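Side-chain contacts in acarbose Kinase Mak1 (Uncultured bacterium, PDB 6WB4), which probably phosphorylates the antidiabetic drug acarbose with ATP as phosphate donor, as a carbohydrate kinase of the pfkB (ribokinase-like) family: residues D267-V270 with A271-C275; V308-E311 with T312-L316. All blocks are in the same frame, centred on the assembly; numbering follows the deposited sequence.

In the fold
Both contacts are local and lie in the C-terminal part of a pfkB-type kinase, whose central mixed sheet is flanked by helices. Following the chain, contact 1 comes first, about two and a half turns of helix 265-280, with its N-terminal end beside the ATP phosphates. The chain then runs through helix 283-298 and a loop before contact 2 opens at the start of helix 310-318. Neither closes a long loop, and they follow in series without nesting or crossing. The centres of contact 1 and contact 2 are about 13 Å apart, and the two do not touch. Helix 283-298 joins them: S268 and F273 pack on it from contact 1, and V308, T312, L313 and L316 from contact 2.

Contact 1: residues D267-V270 with A271-C275; sequences DSFV and AAFLC. With ATP (adenosine-5'-triphosphate), chain H.
The rings of F269 and F273 stand side by side and point the same way, one helical turn apart, F269 CE1 lying 3.8 Å from F273 CD2 in an oblique approach. At the edge of the F269 ring, near its plane, is the ribose hydroxyl O2' of ATP, 3.8 Å from F269 CD2. These rings follow directly on the GAGD signature of pfkB kinases, whose last residue is D267. In both phenylalanines CG is anti to the backbone N (chi1 -171° and -173°), and this shared torsion sends the two side chains off the helix in the same direction. Nearly equal chi2 values then give the rings a similar turn.

The aliphatic pair V270 and L274 repeats the i to i+4 spacing, with V270 CG1 packed 3.7 Å from L274 CD1. Both rings lie against strand 226-230 of the central sheet, F273 alone being wedged between it and A286 and A287 of helix 283-298 and meeting F202 edge-to-face, while V270 touches H156 and L274 touches H154 of strand 152-157. Main-chain bonds of an alpha-helix run beneath these side chains, from A271 N to D267 O, A272 N to S268 O, F273 N to F269 O and L274 N to V270 O.

D267, near the start of helix 265-280, is probably the catalytic base, as in other pfkB kinases. Its OD2 makes a weak hydrogen bond with H62 ND1, and a calcium ion and the AC1 unit of acarbose lie nearby. The carboxylate faces the phosphate end of the nucleotide, where D267 OD1 approaches the gamma-phosphate oxygen O3G of ATP to 3.5 Å.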
loop_
_atom_site.group_PDB
_atom_site.type_symbol
_atom_site.label_atom_id
_atom_site.label_comp_id
_atom_site.label_asym_id
_atom_site.label_seq_id
_atom_site.Cartn_x
_atom_site.Cartn_y
_atom_site.Cartn_z
ATOM N N ASP B 267 -21.797 -5.669 3.065
ATOM C CA ASP B 267 -21.510 -6.003 4.452
ATOM C C ASP B 267 -22.566 -5.417 5.383
ATOM O O ASP B 267 -23.003 -6.063 6.340
ATOM C CB ASP B 267 -20.128 -5.496 4.840
ATOM C CG ASP B 267 -19.046 -6.012 3.919
ATOM O OD1 ASP B 267 -19.249 -7.078 3.289
ATOM O OD2 ASP B 267 -17.983 -5.361 3.839
ATOM N N SER B 268 -23.004 -4.205 5.073
ATOM C CA SER B 268 -24.029 -3.548 5.867
ATOM C C SER B 268 -25.403 -4.169 5.675
ATOM O O SER B 268 -26.205 -4.230 6.613
ATOM C CB SER B 268 -24.074 -2.060 5.542
ATOM O OG SER B 268 -22.867 -1.457 5.969
ATOM N N PHE B 269 -25.680 -4.625 4.459
ATOM C CA PHE B 269 -26.932 -5.306 4.210
ATOM C C PHE B 269 -26.989 -6.507 5.148
ATOM O O PHE B 269 -27.969 -6.694 5.862
ATOM C CB PHE B 269 -27.055 -5.744 2.746
ATOM C CG PHE B 269 -28.428 -6.263 2.378
ATOM C CD1 PHE B 269 -28.853 -7.517 2.799
ATOM C CD2 PHE B 269 -29.280 -5.508 1.592
ATOM C CE1 PHE B 269 -30.103 -7.991 2.465
ATOM C CE2 PHE B 269 -30.536 -5.980 1.252
ATOM C CZ PHE B 269 -30.949 -7.220 1.691
ATOM N N VAL B 270 -25.917 -7.296 5.160
ATOM C CA VAL B 270 -25.861 -8.513 5.962
ATOM C C VAL B 270 -25.997 -8.203 7.459
ATOM O O VAL B 270 -26.835 -8.799 8.138
ATOM C CB VAL B 270 -24.542 -9.300 5.694
ATOM C CG1 VAL B 270 -24.412 -10.463 6.634
ATOM C CG2 VAL B 270 -24.491 -9.808 4.236
ATOM N N ALA B 271 -25.209 -7.252 7.962
ATOM C CA ALA B 271 -25.224 -6.910 9.392
ATOM C C ALA B 271 -26.623 -6.529 9.887
ATOM O O ALA B 271 -27.074 -7.013 10.929
ATOM C CB ALA B 271 -24.246 -5.792 9.684
ATOM N N ALA B 272 -27.302 -5.661 9.138
ATOM C CA ALA B 272 -28.651 -5.234 9.496
ATOM C C ALA B 272 -29.671 -6.355 9.299
ATOM O O ALA B 272 -30.576 -6.515 10.118
ATOM C CB ALA B 272 -29.056 -4.005 8.688
ATOM N N PHE B 273 -29.534 -7.121 8.216
ATOM C CA PHE B 273 -30.404 -8.275 7.982
ATOM C C PHE B 273 -30.317 -9.225 9.170
ATOM O O PHE B 273 -31.328 -9.609 9.753
ATOM C CB PHE B 273 -30.023 -9.017 6.695
ATOM C CG PHE B 273 -30.993 -10.122 6.311
ATOM C CD1 PHE B 273 -31.047 -11.315 7.026
ATOM C CD2 PHE B 273 -31.842 -9.966 5.222
ATOM C CE1 PHE B 273 -31.938 -12.318 6.675
ATOM C CE2 PHE B 273 -32.734 -10.969 4.866
ATOM C CZ PHE B 273 -32.780 -12.147 5.589
ATOM N N LEU B 274 -29.092 -9.610 9.510
ATOM C CA LEU B 274 -28.865 -10.529 10.608
ATOM C C LEU B 274 -29.462 -10.028 11.915
ATOM O O LEU B 274 -30.118 -10.782 12.628
ATOM C CB LEU B 274 -27.367 -10.783 10.789
ATOM C CG LEU B 274 -26.701 -11.526 9.630
ATOM C CD1 LEU B 274 -25.243 -11.791 9.950
ATOM C CD2 LEU B 274 -27.456 -12.819 9.308
ATOM N N CYS B 275 -29.253 -8.750 12.217
ATOM C CA CYS B 275 -29.715 -8.193 13.485
ATOM C C CYS B 275 -31.234 -8.223 13.583
ATOM O O CYS B 275 -31.783 -8.616 14.614
ATOM C CB CYS B 275 -29.188 -6.772 13.677
ATOM S SG CYS B 275 -27.472 -6.752 14.251
HETATM P PG ATP H . -19.128 -6.241 -1.634
HETATM O O1G ATP H . -18.509 -4.989 -2.214
HETATM O O2G ATP H . -18.837 -7.506 -2.408
HETATM O O3G ATP H . -18.972 -6.374 -0.138
HETATM P PB ATP H . -21.382 -6.021 -3.306
HETATM O O1B ATP H . -20.635 -5.043 -4.182
HETATM O O2B ATP H . -21.568 -7.454 -3.754
HETATM O O3B ATP H . -20.709 -6.021 -1.840
HETATM P PA ATP H . -23.857 -4.959 -4.135
HETATM O O1A ATP H . -24.324 -6.200 -4.860
HETATM O O2A ATP H . -23.238 -3.825 -4.920
HETATM O O3A ATP H . -22.831 -5.404 -2.976
HETATM O "O5'" ATP H . -25.084 -4.370 -3.266
HETATM C "C5'" ATP H . -25.436 -4.971 -2.015
HETATM C "C4'" ATP H . -26.702 -4.359 -1.412
HETATM O "O4'" ATP H . -26.458 -3.030 -0.939
HETATM C "C3'" ATP H . -27.854 -4.277 -2.402
HETATM O "O3'" ATP H . -28.783 -5.343 -2.201
HETATM C "C2'" ATP H . -28.521 -2.946 -2.123
HETATM O "O2'" ATP H . -29.711 -3.121 -1.346
HETATM C "C1'" ATP H . -27.493 -2.135 -1.354
HETATM N N9 ATP H . -26.933 -1.196 -2.351
HETATM C C8 ATP H . -25.750 -1.335 -2.983
HETATM N N7 ATP H . -25.534 -0.317 -3.854
HETATM C C5 ATP H . -26.607 0.494 -3.787
HETATM C C6 ATP H . -27.027 1.752 -4.439
HETATM N N6 ATP H . -26.233 2.351 -5.356
HETATM N N1 ATP H . -28.223 2.273 -4.086
HETATM C C2 ATP H . -29.016 1.681 -3.171
HETATM N N3 ATP H . -28.699 0.539 -2.538
HETATM C C4 ATP H . -27.528 -0.089 -2.797
#

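Contact 2: residues V308-E311 with T312-L316; sequences VDVE and TLERL
T312 meets D309 through two hydrogen bonds that converge on one carboxylate oxygen. T312 N gives a bond of 3.0 Å to D309 OD1 nearly in line with its C-O bond, and T312 OG1 donates at 2.8 Å to D309 OD1 from its syn side. The two donors come from opposite faces of the carboxylate plane. The +62° chi1 of D309 sets CG between its backbone N and carbonyl carbon, turning OD1 back over the first turn. On another side of T312, V308 CG2 rests 3.6 Å from T312 CB. L313 N bonds to D309 O, and its side chain packs on V292 of helix 283-298. E314 runs alongside V310, E314 OE2 lying 3.8 Å from V310 CG1. R315, bent at chi3, runs alongside E311, with E311 O over one guanidinium face and E311 OE2 at its edge. A long salt bridge, 3.8 Å from E311 OE1 to R315 NH2, joins them, the carboxylate and guanidinium planes 55° apart. A water donates to E311 OE1 and T312 OG1 and accepts from R315 NH2. D309, with OD1 accepting from T312 N, is the aspartate N-cap that opens helix 310-318 at the C-terminal end of the kinase fold.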
loop_
_atom_site.group_PDB
_atom_site.type_symbol
_atom_site.label_atom_id
_atom_site.label_comp_id
_atom_site.label_asym_id
_atom_site.label_seq_id
_atom_site.Cartn_x
_atom_site.Cartn_y
_atom_site.Cartn_z
ATOM N N VAL B 308 -25.458 2.310 10.120
ATOM C CA VAL B 308 -26.709 2.780 10.702
ATOM C C VAL B 308 -26.863 2.245 12.131
ATOM O O VAL B 308 -26.504 1.099 12.410
ATOM C CB VAL B 308 -27.911 2.361 9.835
ATOM C CG1 VAL B 308 -28.136 0.839 9.904
ATOM C CG2 VAL B 308 -29.158 3.104 10.259
ATOM N N ASP B 309 -27.349 3.086 13.045
ATOM C CA ASP B 309 -27.601 2.652 14.420
ATOM C C ASP B 309 -29.069 2.263 14.588
ATOM O O ASP B 309 -29.838 2.373 13.636
ATOM C CB ASP B 309 -27.185 3.734 15.431
ATOM C CG ASP B 309 -27.971 5.044 15.291
ATOM O OD1 ASP B 309 -29.028 5.082 14.628
ATOM O OD2 ASP B 309 -27.524 6.052 15.881
ATOM N N VAL B 310 -29.451 1.809 15.785
ATOM C CA VAL B 310 -30.822 1.347 16.043
ATOM C C VAL B 310 -31.889 2.408 15.794
ATOM O O VAL B 310 -32.871 2.162 15.092
ATOM C CB VAL B 310 -30.995 0.850 17.501
ATOM C CG1 VAL B 310 -32.467 0.684 17.838
ATOM C CG2 VAL B 310 -30.254 -0.441 17.716
ATOM N N GLU B 311 -31.707 3.572 16.403
ATOM C CA GLU B 311 -32.663 4.667 16.303
ATOM C C GLU B 311 -32.980 4.984 14.841
ATOM O O GLU B 311 -34.132 5.199 14.475
ATOM C CB GLU B 311 -32.101 5.899 17.015
ATOM C CG GLU B 311 -33.040 7.078 17.145
ATOM C CD GLU B 311 -32.322 8.311 17.673
ATOM O OE1 GLU B 311 -31.117 8.472 17.373
ATOM O OE2 GLU B 311 -32.953 9.113 18.396
ATOM N N THR B 312 -31.950 4.988 14.004
ATOM C CA THR B 312 -32.110 5.369 12.603
ATOM C C THR B 312 -32.696 4.235 11.744
ATOM O O THR B 312 -33.501 4.483 10.839
ATOM C CB THR B 312 -30.772 5.839 12.013
ATOM O OG1 THR B 312 -30.229 6.882 12.838
ATOM C CG2 THR B 312 -30.964 6.347 10.591
ATOM N N LEU B 313 -32.292 2.995 12.019
ATOM C CA LEU B 313 -32.847 1.848 11.302
ATOM C C LEU B 313 -34.352 1.830 11.464
ATOM O O LEU B 313 -35.082 1.848 10.474
ATOM C CB LEU B 313 -32.278 0.533 11.820
ATOM C CG LEU B 313 -32.774 -0.746 11.126
ATOM C CD1 LEU B 313 -32.541 -0.696 9.624
ATOM C CD2 LEU B 313 -32.126 -1.974 11.721
ATOM N N GLU B 314 -34.796 1.859 12.722
ATOM C CA GLU B 314 -36.216 1.841 13.074
ATOM C C GLU B 314 -36.989 2.984 12.430
ATOM O O GLU B 314 -38.051 2.768 11.846
ATOM C CB GLU B 314 -36.386 1.916 14.595
ATOM C CG GLU B 314 -35.931 0.678 15.349
ATOM C CD GLU B 314 -36.197 0.781 16.838
ATOM O OE1 GLU B 314 -36.456 1.908 17.325
ATOM O OE2 GLU B 314 -36.145 -0.266 17.519
ATOM N N ARG B 315 -36.437 4.193 12.515
ATOM C CA ARG B 315 -37.055 5.370 11.906
ATOM C C ARG B 315 -37.259 5.142 10.400
ATOM O O ARG B 315 -38.376 5.241 9.900
ATOM C CB ARG B 315 -36.198 6.628 12.163
ATOM C CG ARG B 315 -36.809 7.929 11.625
ATOM C CD ARG B 315 -35.884 9.145 11.765
ATOM N NE ARG B 315 -35.298 9.254 13.100
ATOM C CZ ARG B 315 -34.000 9.228 13.372
ATOM N NH1 ARG B 315 -33.106 9.104 12.399
ATOM N NH2 ARG B 315 -33.595 9.331 14.629
ATOM N N LEU B 316 -36.186 4.809 9.690
ATOM C CA LEU B 316 -36.265 4.629 8.239
ATOM C C LEU B 316 -37.074 3.387 7.872
ATOM O O LEU B 316 -37.804 3.381 6.885
ATOM C CB LEU B 316 -34.867 4.546 7.625
ATOM C CG LEU B 316 -34.030 5.803 7.862
ATOM C CD1 LEU B 316 -32.612 5.655 7.283
ATOM C CD2 LEU B 316 -34.752 7.045 7.330
HETATM O O HOH W 1 -30.664 9.098 14.829
#